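Local coordinates for protein CRISPR-associated endonuclease Cas9 (PDB 5X2H) that uses a guide RNA to recognise invading DNA and cuts its two strands with separate RuvC-like and HNH nuclease domains, as part of bacterial adaptive immunity, at residues 69-74 with 130-135; 745-750 with 806-811; 767-772 with 800-805. All blocks are in the same frame, centred on the assembly; numbering follows the deposited sequence.

Contact 1: 69-74 with 130-135. With nucleotides of chain B.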
loop_
_atom_site.group_PDB
_atom_site.type_symbol
_atom_site.label_atom_id
_atom_site.label_comp_id
_atom_site.label_asym_id
_atom_site.label_seq_id
_atom_site.Cartn_x
_atom_site.Cartn_y
_atom_site.Cartn_z
ATOM N N ALA A 69 -0.063 -17.156 -19.512
ATOM C CA ALA A 69 -0.033 -18.602 -19.325
ATOM C C ALA A 69 -1.373 -19.232 -19.673
ATOM O O ALA A 69 -1.417 -20.365 -20.163
ATOM C CB ALA A 69 0.360 -18.944 -17.885
ATOM N N ARG A 70 -2.468 -18.513 -19.427
ATOM C CA ARG A 70 -3.787 -19.011 -19.795
ATOM C C ARG A 70 -3.927 -19.111 -21.310
ATOM O O ARG A 70 -4.507 -20.076 -21.824
ATOM C CB ARG A 70 -4.860 -18.098 -19.197
ATOM C CG ARG A 70 -6.272 -18.630 -19.272
ATOM C CD ARG A 70 -7.188 -17.904 -18.293
ATOM N NE ARG A 70 -7.293 -16.479 -18.582
ATOM C CZ ARG A 70 -6.808 -15.517 -17.803
ATOM N NH1 ARG A 70 -6.955 -14.245 -18.149
ATOM N NH2 ARG A 70 -6.189 -15.825 -16.670
ATOM N N LEU A 71 -3.386 -18.131 -22.041
ATOM C CA LEU A 71 -3.409 -18.193 -23.499
ATOM C C LEU A 71 -2.447 -19.251 -24.023
ATOM O O LEU A 71 -2.757 -19.949 -24.996
ATOM C CB LEU A 71 -3.080 -16.821 -24.092
ATOM C CG LEU A 71 -4.150 -15.745 -23.888
ATOM C CD1 LEU A 71 -3.696 -14.395 -24.435
ATOM C CD2 LEU A 71 -5.452 -16.174 -24.539
ATOM N N ASN A 72 -1.271 -19.381 -23.400
ATOM C CA ASN A 72 -0.341 -20.438 -23.790
ATOM C C ASN A 72 -0.968 -21.812 -23.602
ATOM O O ASN A 72 -0.785 -22.708 -24.435
ATOM C CB ASN A 72 0.952 -20.331 -22.981
ATOM C CG ASN A 72 1.873 -19.234 -23.490
ATOM O OD1 ASN A 72 1.554 -18.528 -24.446
ATOM N ND2 ASN A 72 3.030 -19.090 -22.849
ATOM N N HIS A 73 -1.710 -21.998 -22.508
ATOM C CA HIS A 73 -2.362 -23.279 -22.263
ATOM C C HIS A 73 -3.360 -23.605 -23.369
ATOM O O HIS A 73 -3.419 -24.743 -23.847
ATOM C CB HIS A 73 -3.048 -23.259 -20.898
ATOM C CG HIS A 73 -3.443 -24.613 -20.395
ATOM N ND1 HIS A 73 -3.743 -24.852 -19.072
ATOM C CD2 HIS A 73 -3.587 -25.798 -21.034
ATOM C CE1 HIS A 73 -4.055 -26.126 -18.917
ATOM N NE2 HIS A 73 -3.966 -26.722 -20.092
ATOM N N LEU A 74 -4.140 -22.614 -23.800
ATOM C CA LEU A 74 -5.081 -22.847 -24.890
ATOM C C LEU A 74 -4.349 -23.114 -26.199
ATOM O O LEU A 74 -4.758 -23.985 -26.977
ATOM C CB LEU A 74 -6.025 -21.657 -25.028
ATOM C CG LEU A 74 -6.900 -21.412 -23.802
ATOM C CD1 LEU A 74 -7.652 -20.119 -23.952
ATOM C CD2 LEU A 74 -7.861 -22.560 -23.595
ATOM N N HIS A 130 -9.370 -15.344 -29.346
ATOM C CA HIS A 130 -9.878 -13.978 -29.279
ATOM C C HIS A 130 -10.851 -13.804 -28.120
ATOM O O HIS A 130 -10.791 -12.802 -27.399
ATOM C CB HIS A 130 -10.545 -13.597 -30.599
ATOM C CG HIS A 130 -10.972 -12.164 -30.665
ATOM N ND1 HIS A 130 -12.294 -11.785 -30.763
ATOM C CD2 HIS A 130 -10.252 -11.018 -30.642
ATOM C CE1 HIS A 130 -12.369 -10.466 -30.800
ATOM N NE2 HIS A 130 -11.144 -9.977 -30.727
ATOM N N ILE A 131 -11.758 -14.764 -27.929
ATOM C CA ILE A 131 -12.698 -14.688 -26.815
ATOM C C ILE A 131 -11.960 -14.790 -25.486
ATOM O O ILE A 131 -12.302 -14.108 -24.511
ATOM C CB ILE A 131 -13.774 -15.783 -26.953
ATOM C CG1 ILE A 131 -14.677 -15.504 -28.158
ATOM C CG2 ILE A 131 -14.593 -15.907 -25.671
ATOM C CD1 ILE A 131 -15.760 -16.548 -28.364
ATOM N N ALA A 132 -10.922 -15.623 -25.431
ATOM C CA ALA A 132 -10.239 -15.882 -24.171
ATOM C C ALA A 132 -9.344 -14.730 -23.735
ATOM O O ALA A 132 -9.146 -14.532 -22.532
ATOM C CB ALA A 132 -9.416 -17.163 -24.280
ATOM N N LYS A 133 -8.793 -13.966 -24.683
ATOM C CA LYS A 133 -7.887 -12.881 -24.310
ATOM C C LYS A 133 -8.618 -11.786 -23.545
ATOM O O LYS A 133 -8.084 -11.238 -22.575
ATOM C CB LYS A 133 -7.205 -12.304 -25.551
ATOM C CG LYS A 133 -6.262 -11.157 -25.228
ATOM C CD LYS A 133 -5.294 -10.866 -26.356
ATOM C CE LYS A 133 -4.241 -9.864 -25.895
ATOM N NZ LYS A 133 -3.383 -9.384 -27.010
ATOM N N ARG A 134 -9.838 -11.452 -23.965
ATOM C CA ARG A 134 -10.670 -10.452 -23.290
ATOM C C ARG A 134 -12.010 -11.114 -22.988
ATOM O O ARG A 134 -12.979 -10.962 -23.735
ATOM C CB ARG A 134 -10.815 -9.186 -24.140
ATOM C CG ARG A 134 -9.558 -8.322 -24.141
ATOM C CD ARG A 134 -9.651 -7.167 -25.128
ATOM N NE ARG A 134 -9.684 -7.635 -26.509
ATOM C CZ ARG A 134 -8.606 -7.992 -27.202
ATOM N NH1 ARG A 134 -7.405 -7.936 -26.640
ATOM N NH2 ARG A 134 -8.731 -8.405 -28.457
ATOM N N ARG A 135 -12.057 -11.848 -21.877
ATOM C CA ARG A 135 -13.213 -12.666 -21.533
ATOM C C ARG A 135 -14.313 -11.886 -20.826
ATOM O O ARG A 135 -15.329 -12.484 -20.458
ATOM C CB ARG A 135 -12.774 -13.855 -20.667
ATOM C CG ARG A 135 -12.005 -13.473 -19.413
ATOM C CD ARG A 135 -11.535 -14.708 -18.647
ATOM N NE ARG A 135 -10.834 -14.357 -17.414
ATOM C CZ ARG A 135 -10.312 -15.240 -16.569
ATOM N NH1 ARG A 135 -10.404 -16.542 -16.819
ATOM N NH2 ARG A 135 -9.693 -14.821 -15.471
ATOM P P A B 63 3.589 -23.044 -21.100
ATOM O OP1 A B 63 4.229 -23.665 -22.285
ATOM O OP2 A B 63 3.730 -21.581 -20.878
ATOM O "O5'" A B 63 2.030 -23.385 -21.110
ATOM C "C5'" A B 63 1.173 -22.906 -20.079
ATOM C "C4'" A B 63 0.387 -24.023 -19.435
ATOM O "O4'" A B 63 -0.168 -24.870 -20.476
ATOM C "C3'" A B 63 1.177 -24.982 -18.548
ATOM O "O3'" A B 63 1.341 -24.564 -17.197
ATOM C "C2'" A B 63 0.378 -26.278 -18.643
ATOM O "O2'" A B 63 -0.735 -26.254 -17.760
ATOM C "C1'" A B 63 -0.142 -26.222 -20.074
ATOM N N9 A B 63 0.714 -26.978 -21.007
ATOM C C8 A B 63 2.075 -26.886 -21.175
ATOM N N7 A B 63 2.549 -27.694 -22.093
ATOM C C5 A B 63 1.424 -28.353 -22.564
ATOM C C6 A B 63 1.258 -29.334 -23.550
ATOM N N6 A B 63 2.272 -29.830 -24.259
ATOM N N1 A B 63 0.006 -29.790 -23.780
ATOM C C2 A B 63 -1.004 -29.281 -23.060
ATOM N N3 A B 63 -0.972 -28.353 -22.105
ATOM C C4 A B 63 0.286 -27.924 -21.908
ATOM P P A B 45 -6.436 -11.187 -30.744
ATOM O OP1 A B 45 -6.999 -12.497 -30.330
ATOM O OP2 A B 45 -6.744 -9.970 -29.953
ATOM O "O5'" A B 45 -4.855 -11.344 -30.850
ATOM C "C5'" A B 45 -4.292 -12.463 -31.518
ATOM C "C4'" A B 45 -2.826 -12.268 -31.807
ATOM O "O4'" A B 45 -2.636 -11.150 -32.716
ATOM C "C3'" A B 45 -1.943 -11.924 -30.620
ATOM O "O3'" A B 45 -1.616 -13.051 -29.825
ATOM C "C2'" A B 45 -0.741 -11.272 -31.292
ATOM O "O2'" A B 45 0.106 -12.252 -31.871
ATOM C "C1'" A B 45 -1.419 -10.498 -32.424
ATOM N N9 A B 45 -1.710 -9.109 -32.027
ATOM C C8 A B 45 -2.860 -8.610 -31.468
ATOM N N7 A B 45 -2.809 -7.324 -31.220
ATOM C C5 A B 45 -1.538 -6.958 -31.638
ATOM C C6 A B 45 -0.864 -5.725 -31.638
ATOM N N6 A B 45 -1.407 -4.589 -31.188
ATOM N N1 A B 45 0.396 -5.704 -32.126
ATOM C C2 A B 45 0.935 -6.845 -32.579
ATOM N N3 A B 45 0.402 -8.065 -32.627
ATOM C C4 A B 45 -0.849 -8.048 -32.134
ATOM P P A B 44 -9.738 -6.515 -31.957
ATOM O OP1 A B 44 -10.667 -7.255 -31.069
ATOM O OP2 A B 44 -9.032 -5.321 -31.431
ATOM O "O5'" A B 44 -8.633 -7.536 -32.478
ATOM C "C5'" A B 44 -9.002 -8.709 -33.188
ATOM C "C4'" A B 44 -7.806 -9.352 -33.843
ATOM O "O4'" A B 44 -7.201 -8.436 -34.792
ATOM C "C3'" A B 44 -6.670 -9.726 -32.909
ATOM O "O3'" A B 44 -6.901 -10.961 -32.262
ATOM C "C2'" A B 44 -5.457 -9.740 -33.833
ATOM O "O2'" A B 44 -5.386 -10.965 -34.548
ATOM C "C1'" A B 44 -5.802 -8.622 -34.819
ATOM N N9 A B 44 -5.142 -7.341 -34.490
ATOM C C8 A B 44 -5.688 -6.240 -33.878
ATOM N N7 A B 44 -4.848 -5.241 -33.735
ATOM C C5 A B 44 -3.670 -5.712 -34.299
ATOM C C6 A B 44 -2.399 -5.130 -34.469
ATOM N N6 A B 44 -2.084 -3.894 -34.071
ATOM N N1 A B 44 -1.441 -5.871 -35.070
ATOM C C2 A B 44 -1.752 -7.108 -35.474
ATOM N N3 A B 44 -2.908 -7.763 -35.374
ATOM C C4 A B 44 -3.838 -7.003 -34.769
HETATM O O HOH W 1 -8.103 -13.263 -20.513
HETATM O O HOH W 2 -8.705 -16.634 -20.940
#
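Between L71 and K133, whose CA atoms come within 7.0 Å, the C-terminal half of helix 51-82 meets the C-terminal end of helix 121-133; R134 is the first residue to leave helical geometry. A132 turns its methyl group into this interface, where CD1 of L74 packs tightly on its CB at 3.5 Å and CD2 of L71 approaches the same CB at 4.1 Å. Beyond the apolar patch the guanidinium of R70 lies flat on that of R135, planes 4° apart and R70 CZ over R135 CZ at 3.7 Å. R70 bends at chi3 (62°) while R135 runs extended to NE; the side chains meet at about a right angle, which lets the planes lie face to face. Helix 51-82 is the arginine-rich bridge helix of Cas9, and RNA phosphates beside the stacked pair would offset its charge: R135 NH1 donates to the carbonyls of A236 and Y238, and NE and NH2 engage RNA phosphate. Two waters in the plane of the R70 guanidinium, each 2.8 Å away, one from NE and one from NH1, are placed to bridge it to the carbonyl O of A132. Chain B flanks the helices: H130 NE2 gives a 2.8 Å hydrogen bond to OP1 of adenosine 44 at 168°, while NH2 of R134 reaches OP2 of adenosine 45 at 2.9 Å. The ribose of adenosine 63 covers one face of the H73 ring.

Contact 2: 745-750 with 806-811. With nucleotides of chain C.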
loop_
_atom_site.group_PDB
_atom_site.type_symbol
_atom_site.label_atom_id
_atom_site.label_comp_id
_atom_site.label_asym_id
_atom_site.label_seq_id
_atom_site.Cartn_x
_atom_site.Cartn_y
_atom_site.Cartn_z
ATOM N N ILE A 745 26.272 18.329 2.571
ATOM C CA ILE A 745 27.536 18.672 1.939
ATOM C C ILE A 745 27.936 20.088 2.330
ATOM O O ILE A 745 27.106 20.922 2.697
ATOM C CB ILE A 745 27.476 18.537 0.401
ATOM C CG1 ILE A 745 26.488 19.550 -0.186
ATOM C CG2 ILE A 745 27.095 17.110 0.005
ATOM C CD1 ILE A 745 26.367 19.495 -1.698
ATOM N N LEU A 746 29.239 20.342 2.249
ATOM C CA LEU A 746 29.821 21.659 2.472
ATOM C C LEU A 746 30.428 22.124 1.158
ATOM O O LEU A 746 31.338 21.474 0.632
ATOM C CB LEU A 746 30.885 21.609 3.569
ATOM C CG LEU A 746 31.612 22.915 3.885
ATOM C CD1 LEU A 746 30.776 23.782 4.818
ATOM C CD2 LEU A 746 32.979 22.630 4.481
ATOM N N ILE A 747 29.922 23.235 0.621
ATOM C CA ILE A 747 30.354 23.711 -0.685
ATOM C C ILE A 747 30.738 25.180 -0.606
ATOM O O ILE A 747 30.286 25.925 0.266
ATOM C CB ILE A 747 29.282 23.509 -1.777
ATOM C CG1 ILE A 747 28.005 24.273 -1.427
ATOM C CG2 ILE A 747 28.994 22.036 -1.979
ATOM C CD1 ILE A 747 26.970 24.234 -2.528
ATOM N N GLN A 748 31.582 25.589 -1.552
ATOM C CA GLN A 748 31.991 26.980 -1.682
ATOM C C GLN A 748 32.378 27.236 -3.130
ATOM O O GLN A 748 33.193 26.500 -3.695
ATOM C CB GLN A 748 33.165 27.307 -0.750
ATOM C CG GLN A 748 33.611 28.760 -0.801
ATOM C CD GLN A 748 34.834 29.025 0.061
ATOM O OE1 GLN A 748 35.421 28.101 0.625
ATOM N NE2 GLN A 748 35.221 30.292 0.170
ATOM N N THR A 749 31.785 28.262 -3.727
ATOM C CA THR A 749 32.198 28.710 -5.045
ATOM C C THR A 749 33.308 29.747 -4.910
ATOM O O THR A 749 33.606 30.243 -3.821
ATOM C CB THR A 749 31.019 29.295 -5.820
ATOM O OG1 THR A 749 30.753 30.623 -5.354
ATOM C CG2 THR A 749 29.781 28.438 -5.622
ATOM N N LYS A 750 33.923 30.079 -6.045
ATOM C CA LYS A 750 35.011 31.051 -6.031
ATOM C C LYS A 750 34.536 32.418 -5.557
ATOM O O LYS A 750 35.322 33.186 -4.991
ATOM C CB LYS A 750 35.634 31.159 -7.423
ATOM C CG LYS A 750 37.144 31.007 -7.448
ATOM C CD LYS A 750 37.551 29.874 -8.374
ATOM C CE LYS A 750 37.027 30.106 -9.783
ATOM N NZ LYS A 750 37.094 28.874 -10.621
ATOM N N GLN A 806 32.099 21.578 -11.316
ATOM C CA GLN A 806 33.435 21.302 -11.835
ATOM C C GLN A 806 34.491 22.175 -11.167
ATOM O O GLN A 806 35.580 21.695 -10.836
ATOM C CB GLN A 806 33.458 21.494 -13.352
ATOM C CG GLN A 806 34.719 20.966 -14.017
ATOM C CD GLN A 806 34.719 21.178 -15.521
ATOM O OE1 GLN A 806 35.242 20.355 -16.275
ATOM N NE2 GLN A 806 34.135 22.286 -15.965
ATOM N N ASN A 807 34.184 23.452 -10.946
ATOM C CA ASN A 807 35.159 24.400 -10.425
ATOM C C ASN A 807 34.861 24.820 -8.991
ATOM O O ASN A 807 35.308 25.887 -8.558
ATOM C CB ASN A 807 35.239 25.628 -11.333
ATOM C CG ASN A 807 35.670 25.277 -12.740
ATOM O OD1 ASN A 807 36.595 24.491 -12.938
ATOM N ND2 ASN A 807 34.989 25.846 -13.727
ATOM N N LEU A 808 34.120 24.002 -8.246
ATOM C CA LEU A 808 33.858 24.304 -6.846
ATOM C C LEU A 808 35.165 24.373 -6.068
ATOM O O LEU A 808 36.052 23.532 -6.238
ATOM C CB LEU A 808 32.937 23.248 -6.235
ATOM C CG LEU A 808 31.441 23.352 -6.544
ATOM C CD1 LEU A 808 30.676 22.172 -5.937
ATOM C CD2 LEU A 808 30.890 24.668 -6.032
ATOM N N LYS A 809 35.287 25.396 -5.220
ATOM C CA LYS A 809 36.491 25.535 -4.409
ATOM C C LYS A 809 36.485 24.550 -3.245
ATOM O O LYS A 809 37.534 24.010 -2.877
ATOM C CB LYS A 809 36.616 26.976 -3.913
ATOM C CG LYS A 809 37.785 27.216 -2.984
ATOM C CD LYS A 809 37.889 28.685 -2.593
ATOM C CE LYS A 809 39.003 28.908 -1.587
ATOM N NZ LYS A 809 39.178 30.354 -1.266
ATOM N N VAL A 810 35.313 24.300 -2.663
ATOM C CA VAL A 810 35.142 23.330 -1.585
ATOM C C VAL A 810 33.961 22.435 -1.936
ATOM O O VAL A 810 32.907 22.928 -2.357
ATOM C CB VAL A 810 34.919 24.016 -0.223
ATOM C CG1 VAL A 810 34.524 22.995 0.839
ATOM C CG2 VAL A 810 36.167 24.772 0.202
ATOM N N PHE A 811 34.138 21.124 -1.777
ATOM C CA PHE A 811 33.079 20.156 -2.074
ATOM C C PHE A 811 33.350 18.933 -1.196
ATOM O O PHE A 811 34.093 18.028 -1.586
ATOM C CB PHE A 811 33.048 19.803 -3.554
ATOM C CG PHE A 811 31.775 19.138 -4.000
ATOM C CD1 PHE A 811 30.709 18.989 -3.129
ATOM C CD2 PHE A 811 31.648 18.651 -5.292
ATOM C CE1 PHE A 811 29.537 18.372 -3.539
ATOM C CE2 PHE A 811 30.476 18.034 -5.709
ATOM C CZ PHE A 811 29.420 17.896 -4.830
ATOM O "O5'" DC C 1 32.544 26.909 -13.462
ATOM C "C5'" DC C 1 31.551 27.111 -14.453
ATOM C "C4'" DC C 1 30.615 28.237 -14.055
ATOM O "O4'" DC C 1 29.894 28.701 -15.225
ATOM C "C3'" DC C 1 29.541 27.867 -13.042
ATOM O "O3'" DC C 1 29.168 29.030 -12.305
ATOM C "C2'" DC C 1 28.413 27.386 -13.949
ATOM C "C1'" DC C 1 28.525 28.368 -15.113
ATOM N N1 DC C 1 28.079 27.809 -16.419
ATOM C C2 DC C 1 26.916 28.298 -17.020
ATOM O O2 DC C 1 26.272 29.183 -16.449
ATOM N N3 DC C 1 26.527 27.784 -18.216
ATOM C C4 DC C 1 27.251 26.828 -18.800
ATOM N N4 DC C 1 26.828 26.353 -19.976
ATOM C C5 DC C 1 28.442 26.318 -18.202
ATOM C C6 DC C 1 28.816 26.832 -17.024
#
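I747 and F811 run alongside each other from neighbouring strands, with CG2 of I747 3.7 Å from CD1 of the F811 ring. They form an antiparallel non-hydrogen-bonded pair, and Q748 and V810 the hydrogen-bonded pair next to it; I747 CA lies 3.2 Å from V810 O, as this register requires. Setting CG2 beside its own backbone N, with CG1 between N and the carbonyl carbon (chi1 60°), is what directs the I747 methyl at the phenyl group. I745 comes to the neighbouring ring atom obliquely, its CD1 3.8 Å from F811 CE1. Over one ring face, displaced toward the rim, sits CD1 of L808, so three aliphatic residues border the phenyl group.

The sheet face carrying Q748 and V810 is built differently. The side chain of Q748 is extended (CG anti to N, chi1 -178°) and runs alongside K809, while crossing V810 at a slant; its OE1 lies 3.4 Å from V810 CG2, a contact with a methyl, and its NE2 is hydrogen-bonded to the carbonyl of M752. V810 also sets CG1 against L746, 4.0 Å from CD2.

The backbone explains why K809 and V810 share a partner. The carbonyl O of Q748 accepts from K809 N, at 2.8 Å and almost head-on, and from V810 N, which meets a lone pair of that oxygen at 3.2 Å, within the carbonyl plane. This is a classic beta bulge, placed where 806-809 gives way to the strand. Q748 N returns a bond to V810 O. At the loop end, N807 ND2 donates to O5' of DC1 of chain C at 2.7 Å.

Strand 744-748 is thus held between 810-816 and 756-764 in the antiparallel PI-CTD sheet, with I745 and I747 packing on V758, while F811 meets F695 and F737 edge-to-face and touches L739 of strand 733-740.

Contact 3: 767-772 with 800-805; sequences TVSLIV and AKSIGI. With nucleotides of chain C.
L770 and I803 exchange two backbone hydrogen bonds, L770 N to I803 O at 2.8 Å and I803 N to L770 O at 3.0 Å; the second is almost straight (178°) and uses an in-plane lone pair. V772 and A800 form another doubly bonded antiparallel pair, one step out of register.

Outward from the pairing, S802 OG donates to N7 of DG3 of chain C at 2.7 Å, and G804 N bonds OP2 of DT2 of chain C at 2.8 Å. A water ties T767 OG1 and S802 OG to O6 of the same guanine, while T767 OG1 and S769 OG share a 2.6 Å hydrogen bond.

On the face carrying L770, V772, A800 and I803, L770 meets I805, just beyond the strand, at about a right angle, its CG tight against I805 CG2 at 3.5 Å. V772 puts CG2 between its backbone N and carbonyl carbon (chi1 -54°), which brings that methyl to 3.6 Å from I803 CD1.

The register shift is a G1 beta bulge: S802, with positive phi (64°), and I803 both face L770. It lies in an edge strand of the PI-CTD sheet, whose bonds to guanine N7 and a phosphate are consistent with recognition of the PAM-side DNA in this complex.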
loop_
_atom_site.group_PDB
_atom_site.type_symbol
_atom_site.label_atom_id
_atom_site.label_comp_id
_atom_site.label_asym_id
_atom_site.label_seq_id
_atom_site.Cartn_x
_atom_site.Cartn_y
_atom_site.Cartn_z
ATOM N N THR A 767 23.069 19.974 -17.259
ATOM C CA THR A 767 23.922 21.115 -16.947
ATOM C C THR A 767 25.036 20.794 -15.958
ATOM O O THR A 767 25.748 21.715 -15.541
ATOM C CB THR A 767 23.087 22.285 -16.409
ATOM O OG1 THR A 767 22.349 21.871 -15.252
ATOM C CG2 THR A 767 22.128 22.796 -17.483
ATOM N N VAL A 768 25.209 19.523 -15.579
ATOM C CA VAL A 768 26.279 19.079 -14.686
ATOM C C VAL A 768 26.317 19.979 -13.456
ATOM O O VAL A 768 27.377 20.487 -13.073
ATOM C CB VAL A 768 27.641 19.060 -15.413
ATOM C CG1 VAL A 768 28.653 18.199 -14.661
ATOM C CG2 VAL A 768 27.477 18.554 -16.842
ATOM N N SER A 769 25.157 20.195 -12.838
ATOM C CA SER A 769 25.030 21.165 -11.762
ATOM C C SER A 769 24.207 20.573 -10.628
ATOM O O SER A 769 23.575 19.521 -10.766
ATOM C CB SER A 769 24.387 22.463 -12.260
ATOM O OG SER A 769 23.107 22.202 -12.809
ATOM N N LEU A 770 24.211 21.274 -9.498
ATOM C CA LEU A 770 23.540 20.827 -8.290
ATOM C C LEU A 770 22.338 21.706 -7.977
ATOM O O LEU A 770 22.297 22.891 -8.325
ATOM C CB LEU A 770 24.483 20.847 -7.086
ATOM C CG LEU A 770 25.725 19.962 -7.083
ATOM C CD1 LEU A 770 26.554 20.242 -5.834
ATOM C CD2 LEU A 770 25.371 18.487 -7.174
ATOM N N ILE A 771 21.361 21.102 -7.309
ATOM C CA ILE A 771 20.302 21.814 -6.609
ATOM C C ILE A 771 20.519 21.562 -5.124
ATOM O O ILE A 771 20.621 20.406 -4.695
ATOM C CB ILE A 771 18.907 21.346 -7.052
ATOM C CG1 ILE A 771 18.636 21.747 -8.507
ATOM C CG2 ILE A 771 17.838 21.891 -6.110
ATOM C CD1 ILE A 771 17.338 21.159 -9.076
ATOM N N VAL A 772 20.626 22.637 -4.342
ATOM C CA VAL A 772 20.865 22.535 -2.909
ATOM C C VAL A 772 19.880 23.440 -2.183
ATOM O O VAL A 772 19.288 24.352 -2.765
ATOM C CB VAL A 772 22.317 22.899 -2.521
ATOM C CG1 VAL A 772 23.318 22.069 -3.316
ATOM C CG2 VAL A 772 22.569 24.379 -2.725
ATOM N N ALA A 800 18.943 26.802 -4.022
ATOM C CA ALA A 800 19.857 27.259 -5.059
ATOM C C ALA A 800 19.962 26.177 -6.122
ATOM O O ALA A 800 20.360 25.046 -5.824
ATOM C CB ALA A 800 21.230 27.588 -4.474
ATOM N N LYS A 801 19.607 26.524 -7.356
ATOM C CA LYS A 801 19.587 25.583 -8.465
ATOM C C LYS A 801 20.688 25.916 -9.463
ATOM O O LYS A 801 21.108 27.070 -9.586
ATOM C CB LYS A 801 18.232 25.600 -9.179
ATOM C CG LYS A 801 17.034 25.588 -8.248
ATOM C CD LYS A 801 15.736 25.500 -9.031
ATOM C CE LYS A 801 14.538 25.409 -8.101
ATOM N NZ LYS A 801 13.290 25.057 -8.831
ATOM N N SER A 802 21.149 24.885 -10.174
ATOM C CA SER A 802 22.108 25.036 -11.271
ATOM C C SER A 802 23.451 25.577 -10.782
ATOM O O SER A 802 24.015 26.509 -11.361
ATOM C CB SER A 802 21.544 25.927 -12.384
ATOM O OG SER A 802 20.393 25.361 -12.978
ATOM N N ILE A 803 23.974 24.978 -9.715
ATOM C CA ILE A 803 25.298 25.309 -9.197
ATOM C C ILE A 803 26.307 24.345 -9.804
ATOM O O ILE A 803 26.263 23.138 -9.534
ATOM C CB ILE A 803 25.338 25.242 -7.665
ATOM C CG1 ILE A 803 24.305 26.183 -7.063
ATOM C CG2 ILE A 803 26.726 25.599 -7.146
ATOM C CD1 ILE A 803 24.105 25.935 -5.608
ATOM N N GLY A 804 27.224 24.879 -10.609
ATOM C CA GLY A 804 28.225 24.037 -11.246
ATOM C C GLY A 804 29.149 23.387 -10.229
ATOM O O GLY A 804 29.548 23.998 -9.235
ATOM N N ILE A 805 29.493 22.123 -10.489
ATOM C CA ILE A 805 30.358 21.371 -9.588
ATOM C C ILE A 805 31.820 21.384 -10.024
ATOM O O ILE A 805 32.706 21.224 -9.170
ATOM C CB ILE A 805 29.881 19.909 -9.444
ATOM C CG1 ILE A 805 30.346 19.073 -10.636
ATOM C CG2 ILE A 805 28.377 19.839 -9.336
ATOM C CD1 ILE A 805 30.019 17.608 -10.514
ATOM P P DT C 2 27.963 28.992 -11.242
ATOM O OP1 DT C 2 28.207 30.076 -10.265
ATOM O OP2 DT C 2 27.790 27.598 -10.772
ATOM O "O5'" DT C 2 26.681 29.381 -12.110
ATOM C "C5'" DT C 2 25.407 29.452 -11.498
ATOM C "C4'" DT C 2 24.552 30.497 -12.184
ATOM O "O4'" DT C 2 24.508 30.224 -13.608
ATOM C "C3'" DT C 2 23.102 30.535 -11.738
ATOM O "O3'" DT C 2 22.597 31.845 -11.898
ATOM C "C2'" DT C 2 22.443 29.558 -12.704
ATOM C "C1'" DT C 2 23.195 29.868 -13.992
ATOM N N1 DT C 2 23.284 28.716 -14.933
ATOM C C2 DT C 2 22.447 28.668 -16.027
ATOM O O2 DT C 2 21.612 29.521 -16.269
ATOM N N3 DT C 2 22.618 27.575 -16.829
ATOM C C4 DT C 2 23.526 26.547 -16.655
ATOM O O4 DT C 2 23.607 25.607 -17.436
ATOM C C5 DT C 2 24.375 26.661 -15.492
ATOM C C7 DT C 2 25.400 25.603 -15.197
ATOM C C6 DT C 2 24.215 27.729 -14.699
ATOM P P DG C 3 21.115 32.204 -11.405
ATOM O OP1 DG C 3 21.070 33.672 -11.210
ATOM O OP2 DG C 3 20.753 31.288 -10.298
ATOM O "O5'" DG C 3 20.190 31.811 -12.647
ATOM C "C5'" DG C 3 20.190 32.617 -13.810
ATOM C "C4'" DG C 3 18.925 32.394 -14.613
ATOM O "O4'" DG C 3 19.063 31.194 -15.417
ATOM C "C3'" DG C 3 17.654 32.206 -13.782
ATOM O "O3'" DG C 3 16.581 32.914 -14.390
ATOM C "C2'" DG C 3 17.432 30.693 -13.821
ATOM C "C1'" DG C 3 17.954 30.349 -15.206
ATOM N N9 DG C 3 18.407 28.967 -15.344
ATOM C C8 DG C 3 19.210 28.266 -14.477
ATOM N N7 DG C 3 19.465 27.052 -14.877
ATOM C C5 DG C 3 18.790 26.943 -16.087
ATOM C C6 DG C 3 18.701 25.855 -16.986
ATOM O O6 DG C 3 19.212 24.730 -16.886
ATOM N N1 DG C 3 17.918 26.169 -18.096
ATOM C C2 DG C 3 17.304 27.382 -18.307
ATOM N N2 DG C 3 16.590 27.503 -19.437
ATOM N N3 DG C 3 17.382 28.405 -17.472
ATOM C C4 DG C 3 18.138 28.114 -16.388
HETATM O O HOH W 3 20.015 23.123 -15.009
HETATM O O HOH W 4 20.931 21.752 -11.112
#

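In the fold
Contacts 2 and 3 belong to one antiparallel sheet and touch each other through F811 CZ and L770 CD1, 3.8 Å apart; their centres are about 11 Å apart, and successive strands 799-804 and 810-816 link them along the chain. Contact 1 stands alone, its centre about 52 Å from that of contact 3, and joins helices rather than strands. It is buried, yet RNA supplies much of its surroundings, and charged groups and waters accompany a small apolar patch. Contact 3 is also buried, bulged at the sheet edge and directed at a guanine and a phosphate of the DNA. Contact 2 joins two inner strands of the sheet at their ends and is partly buried: its aromatic side is enclosed, whereas both lysines are exposed.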